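Local coordinates for protein Sf11-rnase (Nicotiana alata, PDB 1IOO) that cleaves RNA as a secreted T2-family ribonuclease of the style and takes part in gametophytic self-incompatibility, the rejection of self pollen, at residues P36-K40 / T41-N45; F72-D75 / Y76-E80; E155-K158 / G159-E162. All blocks are in the same frame, centred on the assembly; numbering follows the deposited sequence.

Interaction 1: P36-K40 / T41-N45; sequences PDNVK and TRLHN
The loop that leaves strand 30-37 of the RNase T2 fold turns back on itself here, and D37, at the end of the strand, meets R42 and L43 on the returning arm. OD1 of D37 is the hub. It takes the backbone N-H of L43 at 2.9 Å (N to OD1) in a bond of 160° that arrives from above the carboxylate plane, and it also accepts from N38 N on its anti side. The guanidinium of R42 adds a salt bridge, NH1 to D37 OD1 at 2.8 Å; its plane is turned 66° from the carboxylate, and CG of D37 lies over one guanidinium face. This concentration of donors would be expected to keep D37 ionised. R42 reaches back because its chain bends at chi2 and chi3. NH1 of R42 also donates to N38 O at 2.6 Å, nearly in line with that carbonyl, and NH2 adds a weak bond to the same oxygen. CD2 of L43 packs 3.8 Å from ND2 of N38, the two side chains meeting at a slant, while OD1 of N38 has a weak hydrogen bond to E3 N. D37 and R42 both touch Y4 of strand 4-10, and P36 packs on H91 of helix 82-92, the catalytic proton acceptor. Two waters finish the closure: one links P36 O to L43 O, and the second donates to D37 OD2 at 2.9 Å and to the same L43 O at 2.6 Å.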
loop_
_atom_site.group_PDB
_atom_site.type_symbol
_atom_site.label_atom_id
_atom_site.label_comp_id
_atom_site.label_asym_id
_atom_site.label_seq_id
_atom_site.Cartn_x
_atom_site.Cartn_y
_atom_site.Cartn_z
ATOM N N PRO A 36 2.692 -10.519 -3.012
ATOM C CA PRO A 36 2.311 -11.901 -2.730
ATOM C C PRO A 36 3.326 -12.287 -1.659
ATOM O O PRO A 36 4.490 -11.891 -1.754
ATOM C CB PRO A 36 2.605 -12.620 -4.046
ATOM C CG PRO A 36 2.458 -11.552 -5.072
ATOM C CD PRO A 36 3.112 -10.362 -4.415
ATOM N N ASP A 37 2.926 -13.027 -0.634
ATOM C CA ASP A 37 3.901 -13.318 0.401
ATOM C C ASP A 37 3.584 -14.572 1.183
ATOM O O ASP A 37 2.571 -15.243 0.969
ATOM C CB ASP A 37 3.978 -12.141 1.385
ATOM C CG ASP A 37 5.403 -11.779 1.769
ATOM O OD1 ASP A 37 6.258 -12.685 1.834
ATOM O OD2 ASP A 37 5.663 -10.581 2.021
ATOM N N ASN A 38 4.509 -14.881 2.083
ATOM C CA ASN A 38 4.405 -15.984 3.014
ATOM C C ASN A 38 4.663 -15.459 4.419
ATOM O O ASN A 38 5.375 -14.468 4.587
ATOM C CB ASN A 38 5.437 -17.066 2.684
ATOM C CG ASN A 38 5.201 -17.709 1.333
ATOM O OD1 ASN A 38 4.097 -18.159 1.028
ATOM N ND2 ASN A 38 6.248 -17.762 0.517
ATOM N N VAL A 39 4.078 -16.096 5.423
ATOM C CA VAL A 39 4.262 -15.650 6.797
ATOM C C VAL A 39 5.704 -15.852 7.256
ATOM O O VAL A 39 6.298 -14.968 7.875
ATOM C CB VAL A 39 3.318 -16.404 7.755
ATOM C CG1 VAL A 39 3.447 -15.841 9.164
ATOM C CG2 VAL A 39 1.884 -16.286 7.264
ATOM N N LYS A 40 6.263 -17.014 6.934
ATOM C CA LYS A 40 7.627 -17.359 7.320
ATOM C C LYS A 40 8.637 -16.322 6.832
ATOM O O LYS A 40 8.929 -15.352 7.529
ATOM C CB LYS A 40 7.997 -18.741 6.768
ATOM C CG LYS A 40 7.685 -18.931 5.290
ATOM C CD LYS A 40 8.174 -20.279 4.790
ATOM C CE LYS A 40 7.671 -20.564 3.383
ATOM N NZ LYS A 40 6.188 -20.711 3.353
ATOM N N THR A 41 9.175 -16.541 5.636
ATOM C CA THR A 41 10.165 -15.641 5.066
ATOM C C THR A 41 9.559 -14.784 3.961
ATOM O O THR A 41 8.607 -15.192 3.297
ATOM C CB THR A 41 11.365 -16.435 4.503
ATOM O OG1 THR A 41 12.333 -15.530 3.959
ATOM C CG2 THR A 41 10.906 -17.398 3.421
ATOM N N ARG A 42 10.116 -13.595 3.767
ATOM C CA ARG A 42 9.618 -12.679 2.752
ATOM C C ARG A 42 9.843 -13.217 1.344
ATOM O O ARG A 42 10.931 -13.683 1.006
ATOM C CB ARG A 42 10.277 -11.308 2.910
ATOM C CG ARG A 42 9.750 -10.526 4.107
ATOM C CD ARG A 42 8.309 -10.076 3.879
ATOM N NE ARG A 42 7.416 -10.433 4.981
ATOM C CZ ARG A 42 6.944 -11.656 5.204
ATOM N NH1 ARG A 42 7.275 -12.655 4.402
ATOM N NH2 ARG A 42 6.136 -11.880 6.232
ATOM N N LEU A 43 8.790 -13.161 0.536
ATOM C CA LEU A 43 8.840 -13.613 -0.847
ATOM C C LEU A 43 9.081 -12.429 -1.778
ATOM O O LEU A 43 8.371 -11.428 -1.703
ATOM C CB LEU A 43 7.514 -14.289 -1.195
ATOM C CG LEU A 43 7.389 -15.011 -2.532
ATOM C CD1 LEU A 43 8.488 -16.062 -2.652
ATOM C CD2 LEU A 43 6.010 -15.647 -2.624
ATOM N N HIS A 44 10.086 -12.535 -2.644
ATOM C CA HIS A 44 10.408 -11.441 -3.559
ATOM C C HIS A 44 11.351 -11.891 -4.669
ATOM O O HIS A 44 12.041 -12.902 -4.540
ATOM C CB HIS A 44 11.049 -10.286 -2.780
ATOM C CG HIS A 44 12.342 -10.649 -2.114
ATOM N ND1 HIS A 44 13.565 -10.494 -2.728
ATOM C CD2 HIS A 44 12.596 -11.187 -0.897
ATOM C CE1 HIS A 44 14.518 -10.921 -1.918
ATOM N NE2 HIS A 44 13.957 -11.347 -0.801
ATOM N N ASN A 45 11.373 -11.123 -5.756
ATOM C CA ASN A 45 12.232 -11.410 -6.902
ATOM C C ASN A 45 12.122 -12.865 -7.327
ATOM O O ASN A 45 13.123 -13.575 -7.431
ATOM C CB ASN A 45 13.687 -11.072 -6.575
ATOM C CG ASN A 45 13.897 -9.595 -6.315
ATOM O OD1 ASN A 45 14.295 -9.190 -5.221
ATOM N ND2 ASN A 45 13.625 -8.776 -7.324
HETATM O O HOH W 1 6.310 -10.550 -3.227
HETATM O O HOH W 2 7.491 -9.610 -0.028
#

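Interaction 2: F72-D75 / Y76-E80; sequences FEQD and YGRTE
The rings of F72 and Y76 touch at the start of helix 74-80, lying side by side and pointing the same way with CD2 of F72 3.7 Å from CD2 of Y76. Their planes are only 25° apart, but the rings are slid so far that the centroids stand 5.8 Å apart and overlap is slight. Within the helix, T79 lies alongside D75, four residues earlier, and binds its carbonyl twice: T79 N reaches D75 O at 2.9 Å, and T79 OG1 donates to D75 O, also at 2.9 Å, from above the carbonyl plane. With its hydroxyl beside its own backbone N (chi1 -58°), T79 can use both donors on that one oxygen. Q74 and R78 run side by side, CG of Q74 3.8 Å from CD of R78, and a water accepts from NE2 of Q74 and, weakly, from NH1 of R78. Behind these side chains is the first turn of the helix: E73 occupies the N-cap position, and its O receives G77 N at 2.8 Å. Farther out, R78 NH1 bonds to OD1 of N61 on helix 57-66, F72 and Y76 both touch P82, and G77 O accepts from NE2 of Q69, a residue that probably contacts the RNA 3'-phosphate. The second bond to D75 O means that T79 spends its hydroxyl on the helix backbone, while R78 directs its charge toward the neighbouring helix.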
loop_
_atom_site.group_PDB
_atom_site.type_symbol
_atom_site.label_atom_id
_atom_site.label_comp_id
_atom_site.label_asym_id
_atom_site.label_seq_id
_atom_site.Cartn_x
_atom_site.Cartn_y
_atom_site.Cartn_z
ATOM N N PHE A 72 8.790 10.527 -8.513
ATOM C CA PHE A 72 9.204 10.987 -9.836
ATOM C C PHE A 72 8.265 12.015 -10.423
ATOM O O PHE A 72 7.079 12.063 -10.093
ATOM C CB PHE A 72 9.292 9.797 -10.806
ATOM C CG PHE A 72 10.241 8.725 -10.365
ATOM C CD1 PHE A 72 9.833 7.722 -9.488
ATOM C CD2 PHE A 72 11.557 8.732 -10.814
ATOM C CE1 PHE A 72 10.728 6.742 -9.066
ATOM C CE2 PHE A 72 12.457 7.758 -10.398
ATOM C CZ PHE A 72 12.047 6.764 -9.526
ATOM N N GLU A 73 8.818 12.852 -11.293
ATOM C CA GLU A 73 8.032 13.828 -12.018
ATOM C C GLU A 73 6.925 13.112 -12.783
ATOM O O GLU A 73 7.084 11.947 -13.158
ATOM C CB GLU A 73 8.923 14.582 -13.010
ATOM C CG GLU A 73 10.011 15.459 -12.387
ATOM C CD GLU A 73 11.352 14.743 -12.185
ATOM O OE1 GLU A 73 12.391 15.439 -12.216
ATOM O OE2 GLU A 73 11.372 13.508 -11.991
ATOM N N GLN A 74 5.813 13.796 -13.019
ATOM C CA GLN A 74 4.688 13.190 -13.718
ATOM C C GLN A 74 5.073 12.676 -15.109
ATOM O O GLN A 74 4.704 11.563 -15.480
ATOM C CB GLN A 74 3.531 14.185 -13.838
ATOM C CG GLN A 74 2.325 13.602 -14.545
ATOM C CD GLN A 74 1.084 14.448 -14.368
ATOM O OE1 GLN A 74 1.169 15.638 -14.072
ATOM N NE2 GLN A 74 -0.080 13.837 -14.557
ATOM N N ASP A 75 5.808 13.473 -15.882
ATOM C CA ASP A 75 6.183 13.055 -17.233
ATOM C C ASP A 75 7.033 11.789 -17.207
ATOM O O ASP A 75 6.724 10.813 -17.893
ATOM C CB ASP A 75 6.912 14.181 -17.974
ATOM C CG ASP A 75 7.223 13.821 -19.420
ATOM O OD1 ASP A 75 6.406 13.117 -20.055
ATOM O OD2 ASP A 75 8.276 14.251 -19.929
ATOM N N TYR A 76 8.094 11.796 -16.406
ATOM C CA TYR A 76 8.955 10.619 -16.305
ATOM C C TYR A 76 8.170 9.416 -15.778
ATOM O O TYR A 76 8.321 8.294 -16.265
ATOM C CB TYR A 76 10.143 10.898 -15.379
ATOM C CG TYR A 76 11.188 9.812 -15.448
ATOM C CD1 TYR A 76 12.127 9.799 -16.478
ATOM C CD2 TYR A 76 11.196 8.760 -14.530
ATOM C CE1 TYR A 76 13.048 8.768 -16.601
ATOM C CE2 TYR A 76 12.114 7.718 -14.645
ATOM C CZ TYR A 76 13.035 7.730 -15.685
ATOM O OH TYR A 76 13.929 6.689 -15.819
ATOM N N GLY A 77 7.334 9.657 -14.775
ATOM C CA GLY A 77 6.539 8.583 -14.219
ATOM C C GLY A 77 5.633 7.928 -15.248
ATOM O O GLY A 77 5.572 6.703 -15.337
ATOM N N ARG A 78 4.943 8.744 -16.039
ATOM C CA ARG A 78 4.004 8.240 -17.037
ATOM C C ARG A 78 4.712 7.578 -18.214
ATOM O O ARG A 78 4.194 6.629 -18.803
ATOM C CB ARG A 78 3.135 9.382 -17.565
ATOM C CG ARG A 78 2.101 9.910 -16.581
ATOM C CD ARG A 78 1.348 11.080 -17.194
ATOM N NE ARG A 78 0.612 10.672 -18.385
ATOM C CZ ARG A 78 -0.610 10.150 -18.365
ATOM N NH1 ARG A 78 -1.245 9.981 -17.214
ATOM N NH2 ARG A 78 -1.191 9.774 -19.500
ATOM N N THR A 79 5.898 8.075 -18.544
ATOM C CA THR A 79 6.646 7.573 -19.689
ATOM C C THR A 79 7.498 6.346 -19.355
ATOM O O THR A 79 7.385 5.313 -20.017
ATOM C CB THR A 79 7.579 8.666 -20.266
ATOM O OG1 THR A 79 6.797 9.802 -20.653
ATOM C CG2 THR A 79 8.321 8.140 -21.488
ATOM N N GLU A 80 8.336 6.452 -18.328
ATOM C CA GLU A 80 9.257 5.366 -17.999
ATOM C C GLU A 80 8.721 4.431 -16.915
ATOM O O GLU A 80 9.277 3.352 -16.701
ATOM C CB GLU A 80 10.623 5.934 -17.622
ATOM C CG GLU A 80 11.220 6.847 -18.693
ATOM C CD GLU A 80 11.146 6.257 -20.093
ATOM O OE1 GLU A 80 11.399 5.048 -20.250
ATOM O OE2 GLU A 80 10.842 7.009 -21.042
HETATM O O HOH W 3 -1.735 11.605 -15.243
#

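Interaction 3: E155-K158 / G159-E162; sequences EVTK and GTPE
With CG beside its own backbone N (chi1 -68°) and the chain extended beyond it, E155 runs alongside P161 and delivers its carboxylate to the turn. OE2 of E155 accepts from G159 N at 3.0 Å; the bond is almost straight, 176°, though the N-H comes from well above the carboxylate plane. The turn is type II, T157 to T160, closed by T160 N on T157 O at 2.9 Å. G159 holds its third position with a positive phi of 97°, a backbone shape that leaves no room for a beta carbon beside K158 O. Nearer its backbone, E155 packs CG 3.7 Å from CA of P161. T157 and T160 point the same way, CB of T157 4.0 Å from OG1 of T160, and a water joins that hydroxyl to K158 O. Another water donates to T160 O and to OE2 of E162, at 2.7 Å from the latter, and accepts weakly from V156 N. The turn lies at the end of the hairpin formed by antiparallel strands 150-154 and 162-170. At its base the carboxylate of E162 makes a salt bridge to R195 and a hydrogen bond to S14 on helix 12-18, against which V156 also packs.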
loop_
_atom_site.group_PDB
_atom_site.type_symbol
_atom_site.label_atom_id
_atom_site.label_comp_id
_atom_site.label_asym_id
_atom_site.label_seq_id
_atom_site.Cartn_x
_atom_site.Cartn_y
_atom_site.Cartn_z
ATOM N N GLU A 155 9.117 6.745 11.901
ATOM C CA GLU A 155 9.518 7.779 12.831
ATOM C C GLU A 155 10.504 8.734 12.183
ATOM O O GLU A 155 11.711 8.509 12.226
ATOM C CB GLU A 155 10.130 7.177 14.106
ATOM C CG GLU A 155 9.129 6.428 14.979
ATOM C CD GLU A 155 9.664 6.095 16.363
ATOM O OE1 GLU A 155 8.995 5.327 17.087
ATOM O OE2 GLU A 155 10.741 6.600 16.740
ATOM N N VAL A 156 9.981 9.777 11.544
ATOM C CA VAL A 156 10.829 10.792 10.930
ATOM C C VAL A 156 11.603 11.511 12.016
ATOM O O VAL A 156 12.746 11.925 11.831
ATOM C CB VAL A 156 9.982 11.791 10.123
ATOM C CG1 VAL A 156 10.870 12.882 9.545
ATOM C CG2 VAL A 156 9.257 11.048 9.009
ATOM N N THR A 157 10.940 11.671 13.155
ATOM C CA THR A 157 11.552 12.215 14.347
ATOM C C THR A 157 11.527 11.140 15.416
ATOM O O THR A 157 10.476 10.555 15.674
ATOM C CB THR A 157 10.786 13.449 14.880
ATOM O OG1 THR A 157 10.720 14.452 13.863
ATOM C CG2 THR A 157 11.483 14.023 16.105
ATOM N N LYS A 158 12.679 10.830 15.995
ATOM C CA LYS A 158 12.734 9.786 17.004
ATOM C C LYS A 158 11.754 10.073 18.134
ATOM O O LYS A 158 11.791 11.139 18.744
ATOM C CB LYS A 158 14.159 9.646 17.548
ATOM C CG LYS A 158 14.321 8.528 18.565
ATOM C CD LYS A 158 15.749 8.448 19.080
ATOM C CE LYS A 158 15.887 7.380 20.154
ATOM N NZ LYS A 158 15.567 6.023 19.630
ATOM N N GLY A 159 10.863 9.123 18.397
ATOM C CA GLY A 159 9.894 9.314 19.459
ATOM C C GLY A 159 8.542 9.806 18.980
ATOM O O GLY A 159 7.620 9.965 19.781
ATOM N N THR A 160 8.415 10.052 17.681
ATOM C CA THR A 160 7.152 10.515 17.122
ATOM C C THR A 160 6.666 9.577 16.026
ATOM O O THR A 160 6.784 9.876 14.837
ATOM C CB THR A 160 7.268 11.933 16.537
ATOM O OG1 THR A 160 7.795 12.817 17.534
ATOM C CG2 THR A 160 5.896 12.445 16.109
ATOM N N PRO A 161 6.119 8.419 16.415
ATOM C CA PRO A 161 5.644 7.511 15.375
ATOM C C PRO A 161 4.450 8.099 14.645
ATOM O O PRO A 161 3.621 8.789 15.245
ATOM C CB PRO A 161 5.291 6.247 16.155
ATOM C CG PRO A 161 4.863 6.782 17.489
ATOM C CD PRO A 161 5.914 7.847 17.756
ATOM N N GLU A 162 4.375 7.844 13.345
ATOM C CA GLU A 162 3.270 8.338 12.552
ATOM C C GLU A 162 2.781 7.287 11.575
ATOM O O GLU A 162 3.534 6.399 11.175
ATOM C CB GLU A 162 3.662 9.608 11.799
ATOM C CG GLU A 162 4.734 9.450 10.746
ATOM C CD GLU A 162 5.016 10.767 10.057
ATOM O OE1 GLU A 162 4.300 11.105 9.089
ATOM O OE2 GLU A 162 5.940 11.475 10.503
HETATM O O HOH W 4 7.641 11.207 12.587
HETATM O O HOH W 5 9.734 12.959 19.258
#

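How the interactions relate
The three contacts are local and follow one another along the chain without touching: their centres lie about 29 Å (interactions 1 and 2), 27 Å (1 and 3) and 30 Å (2 and 3) apart, and the nearest atoms about 16 to 18 Å. Interaction 1 comes closest to catalysis, with the side chain of P36 about 4 Å from that of H91 and about 8 Å from that of Q87. Interaction 2 borders the probable RNA-phosphate site through Q69, and the side chain of F72 is about 10 Å from that of Q87. Interaction 3 is farther off, the side chain of E162 about 12 Å from that of L70. Interactions 1 and 3 both lie at strand ends of one antiparallel sheet, whereas interaction 2 lies on helix 74-80.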